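Local coordinates for putative GH105 family protein (Salmonella enterica subsp. enterica serovar Paratyphi A, PDB 3QWT), which is of unproven function but has an alpha/alpha toroid fold and, as a possible family 105 glycoside hydrolase, probably releases unsaturated uronic acid residues from oligosaccharides, at residues A[123-127]-A[128-132]; A[254-257]-A[258-262]. One frame throughout, in Å; residues are numbered along the deposited sequence.

Contact 1: residues A[123-127]-A[128-132]; sequences EETRN and PAYLP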
loop_
_atom_site.group_PDB
_atom_site.type_symbol
_atom_site.label_atom_id
_atom_site.label_comp_id
_atom_site.label_asym_id
_atom_site.label_seq_id
_atom_site.Cartn_x
_atom_site.Cartn_y
_atom_site.Cartn_z
ATOM N N GLU A 123 -11.059 11.573 23.593
ATOM C CA GLU A 123 -10.708 10.282 23.012
ATOM C C GLU A 123 -11.633 9.158 23.527
ATOM O O GLU A 123 -12.127 8.357 22.734
ATOM C CB GLU A 123 -9.253 9.947 23.318
ATOM C CG GLU A 123 -8.787 8.624 22.742
ATOM C CD GLU A 123 -7.284 8.426 22.879
ATOM O OE1 GLU A 123 -6.655 7.919 21.928
ATOM O OE2 GLU A 123 -6.729 8.780 23.939
ATOM N N GLU A 124 -11.881 9.116 24.844
ATOM C CA GLU A 124 -12.756 8.099 25.434
ATOM C C GLU A 124 -14.240 8.301 25.145
ATOM O O GLU A 124 -14.941 7.339 24.874
ATOM C CB GLU A 124 -12.588 8.011 26.951
ATOM C CG GLU A 124 -11.165 8.071 27.460
ATOM C CD GLU A 124 -11.114 8.162 28.978
ATOM O OE1 GLU A 124 -10.599 9.184 29.494
ATOM O OE2 GLU A 124 -11.613 7.215 29.641
ATOM N N THR A 125 -14.716 9.541 25.214
ATOM C CA THR A 125 -16.156 9.815 25.161
ATOM C C THR A 125 -16.653 10.344 23.818
ATOM O O THR A 125 -17.833 10.218 23.507
ATOM C CB THR A 125 -16.592 10.835 26.243
ATOM O OG1 THR A 125 -16.146 12.142 25.866
ATOM C CG2 THR A 125 -16.026 10.465 27.617
ATOM N N ARG A 126 -15.773 10.965 23.037
ATOM C CA ARG A 126 -16.185 11.549 21.754
ATOM C C ARG A 126 -17.268 12.621 21.913
ATOM O O ARG A 126 -18.013 12.899 20.985
ATOM C CB ARG A 126 -16.670 10.458 20.788
ATOM C CG ARG A 126 -15.604 9.429 20.445
ATOM C CD ARG A 126 -14.518 10.065 19.568
ATOM N NE ARG A 126 -13.218 9.409 19.714
ATOM C CZ ARG A 126 -12.143 9.719 18.993
ATOM N NH1 ARG A 126 -12.214 10.669 18.070
ATOM N NH2 ARG A 126 -11.003 9.068 19.185
ATOM N N ASN A 127 -17.364 13.198 23.100
ATOM C CA ASN A 127 -18.229 14.345 23.322
ATOM C C ASN A 127 -18.002 15.467 22.305
ATOM O O ASN A 127 -16.965 16.110 22.308
ATOM C CB ASN A 127 -18.017 14.881 24.743
ATOM C CG ASN A 127 -19.072 15.894 25.152
ATOM O OD1 ASN A 127 -19.787 16.458 24.306
ATOM N ND2 ASN A 127 -19.171 16.140 26.460
ATOM N N PRO A 128 -18.996 15.730 21.451
ATOM C CA PRO A 128 -18.782 16.696 20.378
ATOM C C PRO A 128 -18.517 18.086 20.923
ATOM O O PRO A 128 -17.847 18.894 20.271
ATOM C CB PRO A 128 -20.116 16.688 19.611
ATOM C CG PRO A 128 -20.867 15.496 20.105
ATOM C CD PRO A 128 -20.375 15.221 21.485
ATOM N N ALA A 129 -19.059 18.369 22.100
ATOM C CA ALA A 129 -18.953 19.705 22.673
ATOM C C ALA A 129 -17.495 20.041 22.953
ATOM O O ALA A 129 -17.116 21.218 22.992
ATOM C CB ALA A 129 -19.804 19.815 23.956
ATOM N N TYR A 130 -16.672 19.007 23.129
ATOM C CA TYR A 130 -15.237 19.218 23.353
ATOM C C TYR A 130 -14.448 19.583 22.096
ATOM O O TYR A 130 -13.407 20.242 22.198
ATOM C CB TYR A 130 -14.577 17.994 23.993
ATOM C CG TYR A 130 -15.021 17.681 25.408
ATOM C CD1 TYR A 130 -15.582 18.651 26.240
ATOM C CD2 TYR A 130 -14.868 16.405 25.911
ATOM C CE1 TYR A 130 -15.979 18.334 27.547
ATOM C CE2 TYR A 130 -15.247 16.077 27.182
ATOM C CZ TYR A 130 -15.804 17.026 27.998
ATOM O OH TYR A 130 -16.161 16.613 29.257
ATOM N N LEU A 131 -14.912 19.159 20.920
ATOM C CA LEU A 131 -14.052 19.249 19.723
ATOM C C LEU A 131 -13.630 20.676 19.300
ATOM O O LEU A 131 -12.466 20.893 18.947
ATOM C CB LEU A 131 -14.649 18.484 18.543
ATOM C CG LEU A 131 -13.841 18.517 17.243
ATOM C CD1 LEU A 131 -12.449 17.899 17.440
ATOM C CD2 LEU A 131 -14.614 17.803 16.114
ATOM N N PRO A 132 -14.565 21.652 19.344
ATOM C CA PRO A 132 -14.162 23.036 19.030
ATOM C C PRO A 132 -13.145 23.593 20.032
ATOM O O PRO A 132 -12.300 24.382 19.626
ATOM C CB PRO A 132 -15.471 23.837 19.107
ATOM C CG PRO A 132 -16.582 22.801 19.182
ATOM C CD PRO A 132 -15.976 21.555 19.759
#
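N127 and Y130 meet in the short turn that joins helix 114-125 to helix 131-143. The asparagine CB lies over a face of the Y130 ring, 4.1 Å from the centroid and 28° off the ring normal, a CH-pi contact. From there CG runs anti to the backbone N (chi1 -168°), which carries the amide across the ring at about a right angle to the tyrosine side chain. One branch, OD1, accepts from A129 N at 3.0 Å, closing an Asx turn, the donor standing well above the amide carbonyl plane. The other, ND2, rests over the same ring toward its rim, 3.8 Å from Y130 CZ, with amide and ring planes 40° apart. The asparagine backbone joins in: N127 O takes Y130 N at 3.0 Å, while N127 N donates to T125 OG1 at 3.2 Å in an ST turn. That threonine hydroxyl is also hydrogen-bonded to R121 O, one helical turn back. The Y130 ring in turn packs on L118 and Y122 of the preceding helix. Polar bonds thus fix the bend on both flanks of N127, and the aromatic face carries its CB and flat amide at the surface.

Contact 2: residues A[254-257]-A[258-262]; sequences NAVR and RYLVQ
The backbone carbonyls of N254, A255, V256 and R257 accept from the N-H groups of R258, Y259, L260 and V261, four places on, and so open helix 255-272; the side chains elaborate this frame. R258 N meets N254 O at 2.8 Å and V261 N meets R257 O at 2.9 Å, both bonds nearly straight. Between them, Y259 N to A255 O at 2.8 Å and L260 N to V256 O at 3.0 Å complete the first turns.

The polar side-chain contribution comes from N254, the N-cap. First-turn N-H groups have no preceding helical carbonyl to bond, and N254 OD1 supplies an acceptor for R257 N at 3.0 Å, in the carbonyl plane and on a lone pair.

Van der Waals contacts follow the four-residue spacing. In the apolar pair, V256 CG1 approaches L260 CD1 at 4.2 Å, on the side where L260 packs against F198 of helix 188-205 and F244 and L245 of helix 231-248. R257 leaves the backbone with CG anti to N (chi1 -174°) and stays extended as far as NE; a turn at the last torsion then brings NH1 to 3.7 Å from V261 CG2, a methyl that also lies 3.3 Å from R257 O. The two side chains cross at a slant.

Contacts with the third subunit add charge. The R258 guanidinium forms a salt bridge with E193 and a cation-pi contact with Y196, both of that subunit, whose E192 accepts from A255 N. The E192 carboxylate, facing the positive end of the helix dipole, should be favoured electrostatically, and the asparagine cap and a neighbouring subunit together provide hydrogen-bond acceptors for the helix start.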
loop_
_atom_site.group_PDB
_atom_site.type_symbol
_atom_site.label_atom_id
_atom_site.label_comp_id
_atom_site.label_asym_id
_atom_site.label_seq_id
_atom_site.Cartn_x
_atom_site.Cartn_y
_atom_site.Cartn_z
ATOM N N ASN A 254 14.950 4.602 15.184
ATOM C CA ASN A 254 14.606 5.897 14.583
ATOM C C ASN A 254 15.486 7.018 15.165
ATOM O O ASN A 254 15.695 7.092 16.374
ATOM C CB ASN A 254 13.108 6.188 14.747
ATOM C CG ASN A 254 12.730 7.576 14.308
ATOM O OD1 ASN A 254 12.956 8.549 15.023
ATOM N ND2 ASN A 254 12.117 7.678 13.143
ATOM N N ALA A 255 16.029 7.869 14.302
ATOM C CA ALA A 255 17.038 8.824 14.746
ATOM C C ALA A 255 16.458 9.772 15.799
ATOM O O ALA A 255 17.097 10.081 16.799
ATOM C CB ALA A 255 17.602 9.580 13.576
ATOM N N VAL A 256 15.231 10.219 15.569
ATOM C CA VAL A 256 14.558 11.037 16.541
ATOM C C VAL A 256 14.269 10.329 17.853
ATOM O O VAL A 256 14.476 10.903 18.901
ATOM C CB VAL A 256 13.260 11.617 15.979
ATOM C CG1 VAL A 256 12.424 12.200 17.119
ATOM C CG2 VAL A 256 13.604 12.679 14.994
ATOM N N ARG A 257 13.764 9.100 17.809
ATOM C CA ARG A 257 13.579 8.360 19.051
ATOM C C ARG A 257 14.912 8.269 19.774
ATOM O O ARG A 257 15.006 8.630 20.944
ATOM C CB ARG A 257 13.040 6.955 18.798
ATOM C CG ARG A 257 12.692 6.165 20.067
ATOM C CD ARG A 257 12.393 4.730 19.700
ATOM N NE ARG A 257 11.948 3.883 20.804
ATOM C CZ ARG A 257 12.738 3.413 21.765
ATOM N NH1 ARG A 257 14.026 3.736 21.795
ATOM N NH2 ARG A 257 12.231 2.624 22.705
ATOM N N ARG A 258 15.945 7.812 19.067
ATOM C CA ARG A 258 17.260 7.635 19.694
ATOM C C ARG A 258 17.759 8.952 20.237
ATOM O O ARG A 258 18.389 8.987 21.285
ATOM C CB ARG A 258 18.300 7.077 18.714
ATOM C CG ARG A 258 18.234 5.571 18.489
ATOM C CD ARG A 258 19.325 5.110 17.508
ATOM N NE ARG A 258 20.674 5.352 18.029
ATOM C CZ ARG A 258 21.764 5.453 17.273
ATOM N NH1 ARG A 258 21.672 5.356 15.951
ATOM N NH2 ARG A 258 22.947 5.662 17.834
ATOM N N TYR A 259 17.488 10.043 19.522
ATOM C CA TYR A 259 18.019 11.323 19.971
ATOM C C TYR A 259 17.334 11.752 21.270
ATOM O O TYR A 259 17.974 12.305 22.167
ATOM C CB TYR A 259 17.916 12.408 18.897
ATOM C CG TYR A 259 18.494 13.735 19.350
ATOM C CD1 TYR A 259 19.865 13.913 19.470
ATOM C CD2 TYR A 259 17.667 14.796 19.682
ATOM C CE1 TYR A 259 20.393 15.111 19.878
ATOM C CE2 TYR A 259 18.182 16.004 20.092
ATOM C CZ TYR A 259 19.553 16.156 20.197
ATOM O OH TYR A 259 20.078 17.357 20.612
ATOM N N LEU A 260 16.045 11.460 21.390
ATOM C CA LEU A 260 15.314 11.832 22.607
ATOM C C LEU A 260 15.692 10.950 23.792
ATOM O O LEU A 260 15.819 11.426 24.915
ATOM C CB LEU A 260 13.801 11.794 22.386
ATOM C CG LEU A 260 13.264 12.829 21.393
ATOM C CD1 LEU A 260 11.746 12.724 21.262
ATOM C CD2 LEU A 260 13.699 14.235 21.814
ATOM N N VAL A 261 15.853 9.661 23.533
ATOM C CA VAL A 261 16.317 8.747 24.549
ATOM C C VAL A 261 17.676 9.218 25.071
ATOM O O VAL A 261 17.939 9.141 26.261
ATOM C CB VAL A 261 16.424 7.319 24.000
ATOM C CG1 VAL A 261 17.202 6.405 24.971
ATOM C CG2 VAL A 261 15.022 6.761 23.691
ATOM N N GLN A 262 18.520 9.724 24.176
ATOM C CA GLN A 262 19.838 10.221 24.553
ATOM C C GLN A 262 19.772 11.433 25.468
ATOM O O GLN A 262 20.488 11.500 26.471
ATOM C CB GLN A 262 20.658 10.578 23.312
ATOM C CG GLN A 262 22.052 11.118 23.641
ATOM C CD GLN A 262 22.085 12.642 23.817
ATOM O OE1 GLN A 262 22.998 13.179 24.438
ATOM N NE2 GLN A 262 21.108 13.337 23.252
#

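Contacts 1 and 2 illustrate two ways of ordering helix ends in a toroid built from helices. Contact 1 lies in a turn between successive helices, whereas contact 2 occupies the first turns of a single helix. They do not touch: their centres are 32 Å apart and their nearest atoms about 19 Å. Both are peripheral, 24 Å and 21 Å from the centre of the chain. They also serve different interfaces, since 128-132 packs on the second subunit and 254-262 on the third. A glycerol about 6 Å from the L131 side chain is the ligand near contact 1, probably left from crystallisation; no active-site residue is identified in either contact.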